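Local coordinates for phenylalanyl-tRNA synthetase beta chain (Bacteroides fragilis, PDB 3IG2), which forms, as the core domain of the beta subunit, part of the tetrameric enzyme that uses ATP to attach phenylalanine to tRNA(Phe), at residues T64-A74 with F196-Y204; L163-L172 with T184-M192. All blocks are in the same frame, centred on the assembly; numbering follows the deposited sequence. Where two conformers were deposited one is given.

Contact 1 (T64-A74 with F196-Y204); sequences TLLFGGLESIA and FDVDNEVYY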
loop_
_atom_site.group_PDB
_atom_site.type_symbol
_atom_site.label_atom_id
_atom_site.label_comp_id
_atom_site.label_asym_id
_atom_site.label_seq_id
_atom_site.Cartn_x
_atom_site.Cartn_y
_atom_site.Cartn_z
ATOM N N THR B 64 17.766 29.526 -1.840
ATOM C CA THR B 64 17.181 28.343 -1.217
ATOM C C THR B 64 16.039 27.852 -2.093
ATOM O O THR B 64 15.360 28.666 -2.753
ATOM C CB THR B 64 16.652 28.640 0.240
ATOM O OG1 THR B 64 16.047 27.468 0.796
ATOM C CG2 THR B 64 15.632 29.792 0.272
ATOM N N LEU B 65 15.790 26.550 -2.052
ATOM C CA LEU B 65 14.564 25.997 -2.633
ATOM C C LEU B 65 13.283 26.323 -1.886
ATOM O O LEU B 65 12.174 26.233 -2.449
ATOM C CB LEU B 65 14.666 24.472 -2.732
ATOM C CG LEU B 65 15.778 23.926 -3.658
ATOM C CD1 LEU B 65 15.628 22.448 -3.743
ATOM C CD2 LEU B 65 15.676 24.553 -5.017
ATOM N N LEU B 66 13.395 26.663 -0.616
ATOM C CA LEU B 66 12.207 26.706 0.243
ATOM C C LEU B 66 11.033 27.465 -0.364
ATOM O O LEU B 66 9.897 26.942 -0.434
ATOM C CB LEU B 66 12.560 27.370 1.569
ATOM C CG LEU B 66 11.401 27.686 2.499
ATOM C CD1 LEU B 66 10.743 26.400 2.969
ATOM C CD2 LEU B 66 11.936 28.464 3.679
ATOM N N PHE B 67 11.290 28.711 -0.763
ATOM C CA PHE B 67 10.198 29.624 -1.109
ATOM C C PHE B 67 9.364 29.180 -2.309
ATOM O O PHE B 67 8.136 29.294 -2.292
ATOM C CB PHE B 67 10.721 31.040 -1.304
ATOM C CG PHE B 67 11.451 31.573 -0.102
ATOM C CD1 PHE B 67 10.833 31.621 1.137
ATOM C CD2 PHE B 67 12.751 32.041 -0.214
ATOM C CE1 PHE B 67 11.504 32.131 2.239
ATOM C CE2 PHE B 67 13.426 32.554 0.885
ATOM C CZ PHE B 67 12.815 32.596 2.104
ATOM N N GLY B 68 10.022 28.641 -3.329
ATOM C CA GLY B 68 9.291 28.120 -4.452
ATOM C C GLY B 68 8.316 27.036 -4.032
ATOM O O GLY B 68 7.205 26.978 -4.535
ATOM N N GLY B 69 8.746 26.164 -3.126
ATOM C CA GLY B 69 7.864 25.117 -2.603
ATOM C C GLY B 69 6.677 25.689 -1.826
ATOM O O GLY B 69 5.581 25.143 -1.893
ATOM N N LEU B 70 6.886 26.781 -1.092
ATOM C CA LEU B 70 5.782 27.404 -0.360
ATOM C C LEU B 70 4.794 28.026 -1.335
ATOM O O LEU B 70 3.609 27.931 -1.110
ATOM C CB LEU B 70 6.257 28.445 0.653
ATOM C CG LEU B 70 7.094 27.965 1.838
ATOM C CD1 LEU B 70 7.488 29.149 2.689
ATOM C CD2 LEU B 70 6.394 26.897 2.683
ATOM N N GLU B 71 5.285 28.640 -2.408
ATOM C CA GLU B 71 4.425 29.112 -3.503
ATOM C C GLU B 71 3.598 27.966 -4.115
ATOM O O GLU B 71 2.391 28.115 -4.327
ATOM C CB GLU B 71 5.239 29.783 -4.600
ATOM C CG GLU B 71 5.904 31.094 -4.221
ATOM C CD GLU B 71 6.973 31.514 -5.241
ATOM O OE1 GLU B 71 7.261 30.715 -6.149
ATOM O OE2 GLU B 71 7.505 32.643 -5.166
ATOM N N SER B 72 4.258 26.830 -4.368
ATOM C CA SER B 72 3.602 25.643 -4.935
ATOM C C SER B 72 2.512 25.115 -4.013
ATOM O O SER B 72 1.453 24.729 -4.482
ATOM C CB SER B 72 4.618 24.524 -5.214
ATOM O OG SER B 72 5.579 24.900 -6.187
ATOM N N ILE B 73 2.775 25.083 -2.707
ATOM C CA ILE B 73 1.782 24.614 -1.725
ATOM C C ILE B 73 0.574 25.544 -1.751
ATOM O O ILE B 73 -0.573 25.077 -1.822
ATOM C CB ILE B 73 2.362 24.485 -0.289
ATOM C CG1 ILE B 73 3.210 23.209 -0.158
ATOM C CG2 ILE B 73 1.232 24.431 0.730
ATOM C CD1 ILE B 73 4.195 23.241 0.992
ATOM N N ALA B 74 0.849 26.848 -1.722
ATOM C CA ALA B 74 -0.170 27.879 -1.888
ATOM C C ALA B 74 -1.044 27.675 -3.141
ATOM O O ALA B 74 -2.276 27.718 -3.034
ATOM C CB ALA B 74 0.462 29.269 -1.883
ATOM N N PHE B 196 3.294 33.462 3.129
ATOM C CA PHE B 196 3.089 32.779 1.837
ATOM C C PHE B 196 1.660 32.325 1.530
ATOM O O PHE B 196 1.430 31.683 0.506
ATOM C CB PHE B 196 4.073 31.618 1.661
ATOM C CG PHE B 196 5.412 32.056 1.148
ATOM C CD1 PHE B 196 5.689 32.028 -0.221
ATOM C CD2 PHE B 196 6.376 32.525 2.021
ATOM C CE1 PHE B 196 6.913 32.451 -0.698
ATOM C CE2 PHE B 196 7.605 32.977 1.563
ATOM C CZ PHE B 196 7.879 32.942 0.204
ATOM N N ASP B 197 0.705 32.688 2.388
ATOM C CA ASP B 197 -0.703 32.290 2.210
ATOM C C ASP B 197 -0.875 30.771 2.306
ATOM O O ASP B 197 -1.685 30.191 1.583
ATOM C CB ASP B 197 -1.256 32.748 0.848
ATOM C CG ASP B 197 -1.402 34.241 0.735
ATOM O OD1 ASP B 197 -1.337 34.946 1.767
ATOM O OD2 ASP B 197 -1.607 34.714 -0.409
ATOM N N VAL B 198 -0.110 30.135 3.183
ATOM C CA VAL B 198 -0.198 28.704 3.368
ATOM C C VAL B 198 -0.933 28.482 4.684
ATOM O O VAL B 198 -0.475 28.959 5.714
ATOM C CB VAL B 198 1.218 28.083 3.391
ATOM C CG1 VAL B 198 1.138 26.598 3.673
ATOM C CG2 VAL B 198 1.926 28.367 2.041
ATOM N N ASP B 199 -2.047 27.748 4.645
ATOM C CA ASP B 199 -2.819 27.660 5.901
ATOM C C ASP B 199 -2.738 26.300 6.576
ATOM O O ASP B 199 -3.428 26.044 7.549
ATOM C CB ASP B 199 -4.292 28.106 5.703
ATOM C CG ASP B 199 -4.871 28.865 6.921
ATOM O OD1 ASP B 199 -4.833 30.119 6.918
ATOM O OD2 ASP B 199 -5.383 28.217 7.861
ATOM N N ASN B 200 -1.785 25.481 6.139
ATOM C CA ASN B 200 -1.452 24.222 6.808
ATOM C C ASN B 200 -0.014 24.270 7.273
ATOM O O ASN B 200 0.810 25.010 6.725
ATOM C CB ASN B 200 -1.655 23.014 5.871
ATOM C CG ASN B 200 -3.130 22.747 5.559
ATOM O OD1 ASN B 200 -3.768 21.860 6.150
ATOM N ND2 ASN B 200 -3.674 23.511 4.631
ATOM N N GLU B 201 0.303 23.497 8.284
ATOM C CA GLU B 201 1.698 23.376 8.682
ATOM C C GLU B 201 2.516 22.708 7.592
ATOM O O GLU B 201 1.987 21.877 6.839
ATOM C CB GLU B 201 1.821 22.577 9.968
ATOM C CG GLU B 201 1.119 23.221 11.144
ATOM C CD GLU B 201 1.401 22.502 12.427
ATOM O OE1 GLU B 201 2.122 21.474 12.385
ATOM O OE2 GLU B 201 0.908 22.962 13.481
ATOM N N VAL B 202 3.803 23.082 7.528
ATOM C CA VAL B 202 4.717 22.587 6.497
ATOM C C VAL B 202 5.986 22.063 7.142
ATOM O O VAL B 202 6.614 22.745 7.957
ATOM C CB VAL B 202 5.091 23.677 5.449
ATOM C CG1 VAL B 202 6.102 23.094 4.354
ATOM C CG2 VAL B 202 3.855 24.176 4.760
ATOM N N TYR B 203 6.351 20.841 6.794
ATOM C CA TYR B 203 7.590 20.240 7.285
ATOM C C TYR B 203 8.465 20.184 6.061
ATOM O O TYR B 203 8.031 19.720 5.008
ATOM C CB TYR B 203 7.319 18.859 7.900
ATOM C CG TYR B 203 6.073 18.927 8.732
ATOM C CD1 TYR B 203 4.986 18.103 8.475
ATOM C CD2 TYR B 203 5.945 19.897 9.735
ATOM C CE1 TYR B 203 3.820 18.215 9.212
ATOM C CE2 TYR B 203 4.790 20.010 10.477
ATOM C CZ TYR B 203 3.736 19.169 10.209
ATOM O OH TYR B 203 2.599 19.303 10.940
ATOM N N TYR B 204 9.673 20.721 6.200
ATOM C CA TYR B 204 10.542 20.991 5.074
ATOM C C TYR B 204 11.916 20.418 5.339
ATOM O O TYR B 204 12.459 20.584 6.439
ATOM C CB TYR B 204 10.650 22.522 4.853
ATOM C CG TYR B 204 11.725 22.942 3.894
ATOM C CD1 TYR B 204 11.624 22.648 2.534
ATOM C CD2 TYR B 204 12.840 23.654 4.336
ATOM C CE1 TYR B 204 12.598 23.026 1.658
ATOM C CE2 TYR B 204 13.826 24.053 3.456
ATOM C CZ TYR B 204 13.710 23.722 2.114
ATOM O OH TYR B 204 14.679 24.128 1.216
HETATM O O HOH W 1 16.796 25.397 2.388
#

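Contact 2 (L163-L172 with T184-M192); sequences LSDDIYSTAL and TFGVVTKKM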
loop_
_atom_site.group_PDB
_atom_site.type_symbol
_atom_site.label_atom_id
_atom_site.label_comp_id
_atom_site.label_asym_id
_atom_site.label_seq_id
_atom_site.Cartn_x
_atom_site.Cartn_y
_atom_site.Cartn_z
ATOM N N LEU B 163 18.263 23.007 15.918
ATOM C CA LEU B 163 18.240 24.279 15.205
ATOM C C LEU B 163 16.873 24.926 15.338
ATOM O O LEU B 163 15.840 24.243 15.300
ATOM C CB LEU B 163 18.569 24.064 13.721
ATOM C CG LEU B 163 19.175 25.124 12.786
ATOM C CD1 LEU B 163 18.585 24.927 11.405
ATOM C CD2 LEU B 163 19.008 26.598 13.189
ATOM N N SER B 164 16.892 26.244 15.483
ATOM C CA SER B 164 15.701 27.083 15.442
ATOM C C SER B 164 16.154 28.402 14.845
ATOM O O SER B 164 17.094 28.997 15.347
ATOM C CB SER B 164 15.188 27.319 16.856
ATOM O OG SER B 164 13.989 28.060 16.835
ATOM N N ASP B 165 15.519 28.859 13.773
ATOM C CA ASP B 165 15.942 30.118 13.114
ATOM C C ASP B 165 14.758 30.783 12.416
ATOM O O ASP B 165 13.630 30.376 12.648
ATOM C CB ASP B 165 17.095 29.865 12.126
ATOM C CG ASP B 165 16.692 29.008 10.934
ATOM O OD1 ASP B 165 15.496 28.646 10.786
ATOM O OD2 ASP B 165 17.598 28.691 10.139
ATOM N N ASP B 166 15.002 31.772 11.550
ATOM C CA ASP B 166 13.890 32.439 10.844
ATOM C C ASP B 166 13.079 31.530 9.913
ATOM O O ASP B 166 11.965 31.873 9.534
ATOM C CB ASP B 166 14.287 33.756 10.137
ATOM C CG ASP B 166 15.760 33.821 9.722
ATOM O OD1 ASP B 166 16.355 32.866 9.168
ATOM O OD2 ASP B 166 16.321 34.903 9.933
ATOM N N ILE B 167 13.613 30.368 9.556
ATOM C CA ILE B 167 12.852 29.422 8.727
ATOM C C ILE B 167 12.096 28.360 9.572
ATOM O O ILE B 167 10.895 28.110 9.329
ATOM C CB ILE B 167 13.771 28.749 7.660
ATOM C CG1 ILE B 167 14.142 29.778 6.590
ATOM C CG2 ILE B 167 13.095 27.516 7.049
ATOM C CD1 ILE B 167 15.245 29.334 5.695
ATOM N N TYR B 168 12.790 27.749 10.536
ATOM C CA TYR B 168 12.218 26.673 11.341
ATOM C C TYR B 168 11.913 27.083 12.764
ATOM O O TYR B 168 12.746 27.698 13.438
ATOM C CB TYR B 168 13.169 25.490 11.429
ATOM C CG TYR B 168 13.643 24.914 10.101
ATOM C CD1 TYR B 168 12.818 24.099 9.322
ATOM C CD2 TYR B 168 14.928 25.176 9.643
ATOM C CE1 TYR B 168 13.273 23.559 8.114
ATOM C CE2 TYR B 168 15.385 24.652 8.444
ATOM C CZ TYR B 168 14.565 23.833 7.702
ATOM O OH TYR B 168 15.045 23.340 6.522
ATOM N N SER B 169 10.744 26.702 13.262
ATOM C CA SER B 169 10.481 26.866 14.710
ATOM C C SER B 169 11.279 25.792 15.448
ATOM O O SER B 169 11.919 26.077 16.454
ATOM C CB SER B 169 8.997 26.771 15.030
ATOM O OG SER B 169 8.380 25.779 14.221
ATOM N N THR B 170 11.254 24.572 14.907
ATOM C CA THR B 170 11.966 23.409 15.458
ATOM C C THR B 170 12.621 22.641 14.291
ATOM O O THR B 170 11.958 22.341 13.286
ATOM C CB THR B 170 10.994 22.481 16.204
ATOM O OG1 THR B 170 10.256 23.243 17.172
ATOM C CG2 THR B 170 11.728 21.359 16.926
ATOM N N ALA B 171 13.908 22.307 14.434
ATOM C CA ALA B 171 14.636 21.666 13.345
ATOM C C ALA B 171 15.807 20.835 13.796
ATOM O O ALA B 171 16.330 21.043 14.878
ATOM C CB ALA B 171 15.123 22.710 12.354
ATOM N N LEU B 172 16.242 19.935 12.921
ATOM C CA LEU B 172 17.473 19.174 13.118
ATOM C C LEU B 172 18.428 19.429 11.977
ATOM O O LEU B 172 18.007 19.573 10.827
ATOM C CB LEU B 172 17.184 17.672 13.199
ATOM C CG LEU B 172 16.415 17.190 14.429
ATOM C CD1 LEU B 172 16.097 15.692 14.344
ATOM C CD2 LEU B 172 17.182 17.516 15.712
ATOM N N THR B 184 19.160 19.601 6.504
ATOM C CA THR B 184 18.474 20.367 7.518
ATOM C C THR B 184 16.975 20.078 7.326
ATOM O O THR B 184 16.487 20.058 6.195
ATOM C CB THR B 184 18.732 21.873 7.294
ATOM O OG1 THR B 184 20.136 22.172 7.439
ATOM C CG2 THR B 184 17.954 22.690 8.253
ATOM N N PHE B 185 16.241 19.838 8.408
ATOM C CA PHE B 185 14.808 19.558 8.244
ATOM C C PHE B 185 14.064 19.869 9.520
ATOM O O PHE B 185 14.590 19.671 10.594
ATOM C CB PHE B 185 14.538 18.102 7.810
ATOM C CG PHE B 185 15.075 17.068 8.770
ATOM C CD1 PHE B 185 14.281 16.577 9.808
ATOM C CD2 PHE B 185 16.358 16.569 8.621
ATOM C CE1 PHE B 185 14.764 15.630 10.684
ATOM C CE2 PHE B 185 16.851 15.617 9.498
ATOM C CZ PHE B 185 16.053 15.152 10.527
ATOM N N GLY B 186 12.830 20.331 9.376
ATOM C CA GLY B 186 12.008 20.695 10.510
ATOM C C GLY B 186 10.694 21.371 10.155
ATOM O O GLY B 186 10.234 21.284 9.026
ATOM N N VAL B 187 10.101 22.024 11.160
ATOM C CA VAL B 187 8.780 22.640 11.063
ATOM C C VAL B 187 8.994 24.081 10.655
ATOM O O VAL B 187 9.743 24.792 11.314
ATOM C CB VAL B 187 8.076 22.605 12.444
ATOM C CG1 VAL B 187 6.739 23.329 12.420
ATOM C CG2 VAL B 187 7.913 21.144 12.929
ATOM N N VAL B 188 8.349 24.501 9.574
ATOM C CA VAL B 188 8.476 25.865 9.080
ATOM C C VAL B 188 7.776 26.820 10.048
ATOM O O VAL B 188 6.720 26.494 10.550
ATOM C CB VAL B 188 7.906 26.015 7.623
ATOM C CG1 VAL B 188 7.853 27.482 7.153
ATOM C CG2 VAL B 188 8.689 25.170 6.651
ATOM N N THR B 189 8.365 27.982 10.314
ATOM C CA THR B 189 7.740 28.959 11.223
ATOM C C THR B 189 6.340 29.391 10.750
ATOM O O THR B 189 6.077 29.511 9.558
ATOM C CB THR B 189 8.597 30.238 11.434
ATOM O OG1 THR B 189 8.578 31.042 10.251
ATOM C CG2 THR B 189 10.035 29.903 11.804
ATOM N N LYS B 190 5.442 29.590 11.708
ATOM C CA LYS B 190 4.115 30.126 11.453
ATOM C C LYS B 190 4.131 31.463 10.688
ATOM O O LYS B 190 3.340 31.661 9.758
ATOM C CB LYS B 190 3.401 30.306 12.783
ATOM C CG LYS B 190 2.260 29.332 12.987
ATOM C CD LYS B 190 2.696 27.879 13.069
ATOM C CE LYS B 190 1.586 27.030 13.707
ATOM N NZ LYS B 190 1.090 27.571 15.016
ATOM N N LYS B 191 5.027 32.367 11.087
ATOM C CA LYS B 191 5.177 33.662 10.419
ATOM C C LYS B 191 5.406 33.438 8.924
ATOM O O LYS B 191 4.772 34.059 8.084
ATOM C CB LYS B 191 6.307 34.475 11.079
ATOM C CG LYS B 191 6.916 35.605 10.240
ATOM C CD LYS B 191 7.674 36.598 11.146
ATOM C CE LYS B 191 8.294 37.727 10.336
ATOM N NZ LYS B 191 9.092 38.673 11.192
HETATM N N MSE B 192 6.271 32.494 8.592
HETATM C CA MSE B 192 6.554 32.206 7.190
HETATM C C MSE B 192 5.408 31.583 6.398
HETATM O O MSE B 192 5.229 31.901 5.234
HETATM C CB MSE B 192 7.794 31.336 7.095
HETATM C CG MSE B 192 8.993 32.205 7.224
HETATM SE SE MSE B 192 9.564 32.564 5.434
HETATM C CE MSE B 192 10.360 30.784 5.464
HETATM O O HOH W 2 9.775 33.487 10.310
HETATM O O HOH W 3 5.849 26.539 13.157
#

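Contact 1 (T64-A74 with F196-Y204)
L66 sets one methyl squarely on the ring of Y204: CD1 lies 3.6 Å from the ring centroid and only 9° off the ring normal, a CH-pi contact over the centre of a face. The leucine reaches it because its CG stands anti to the backbone N (chi1 171°), which places CD1 over the ring. At the far end of the same ring, the hydroxyl and T64 OG1 are too far apart to bond directly. A water lying in the ring plane joins them, 2.7 Å from Y204 OH. T64 OG1 also accepts from L66 N over 3.1 Å, so one hydroxyl makes a capping bond at the turn leading into the helix and is joined, through water, to the tyrosine.

One turn further along the helix, F196 packs against F67, L70 and E71. L70 CD1 sits over one face of its ring, 4.0 Å from the centroid and displaced toward the rim, while E71 CG meets the ring edge near its plane; E71 OE2 is hydrogen-bonded to Y35 OH. F67 and F196 do not stack: their planes are nearly parallel, but the rings meet rim to rim with centroids 5.5 Å apart. Further along the helix the contact is aliphatic. I73 CD1 and V202 CG1 approach tip to tip at 3.9 Å, whereas I73 CG2 touches V198 CG1 across the direction of the valine side chain. V198 follows D197, whose positive phi closes the preceding helix in a Schellman motif.

No direct hydrogen bond crosses between the segments. Helix 66-74 and strand 200-204 run at 144°, axes 10.9 Å apart, as a helix packed on the mixed, mostly antiparallel sheet of the class II synthetase-like beta-subunit core.

Contact 2 (L163-L172 with T184-M192)
A171 and L172 pair antiparallel with G186 and F185 in a beta hairpin; before the corner at 169 and 170, the chain already follows the partner strand as far as T189, whose N donates to I167 O over 2.7 Å. L172 and F185 exchange both of their backbone bonds, and S169 N adds one to V187 O. On the face shared by L172 and F185, L172 CB lies over the phenylalanine ring, 4.2 Å from its centroid and offset toward the rim.

Y168 turns back over the strand. Its ring passes close to the backbone of G186, with CE1 3.5 Å from G186 N, and V187 O lies at the ring edge. Farther out, T184 CG2 packs tightly at 3.2 Å from Y168 CE2, while T184 OG1 binds R181. D165 holds the loop before the tyrosine: its OD1 accepts from both I167 N and Y168 N, the latter nearly along the C-O axis, forming an Asx turn and the wider Asx motif.

T189 is the N-cap of the following helix. Its OG1, set between the backbone N and the carbonyl carbon (chi1 72°), can accept from the backbone N of selenomethionine M192. That same OG1 lies 2.7 Å from a water that donates to D166 O.

Overall arrangement
Contacts 1 and 2 both reach the same sheet, their centres about 12 Å apart, and contact 2 is nested along the chain inside the loop closed by contact 1. Helix 190-195 begins in 184-192, and strand 200-207 follows it, returning beside strand 181-188. Backbone pairs join the two there: Y204 N to G186 O at 2.9 Å and V202 O to V188 N at 3.0 Å, both probable hydrogen bonds. Side chains carry the connection off the sheet. L66 of the packed helix meets M192, with CD2 3.3 Å from CE, and Y204 CD2 lies 3.1 Å from Y168 OH. Hairpin, short connecting helix and packed helix thus share one interior.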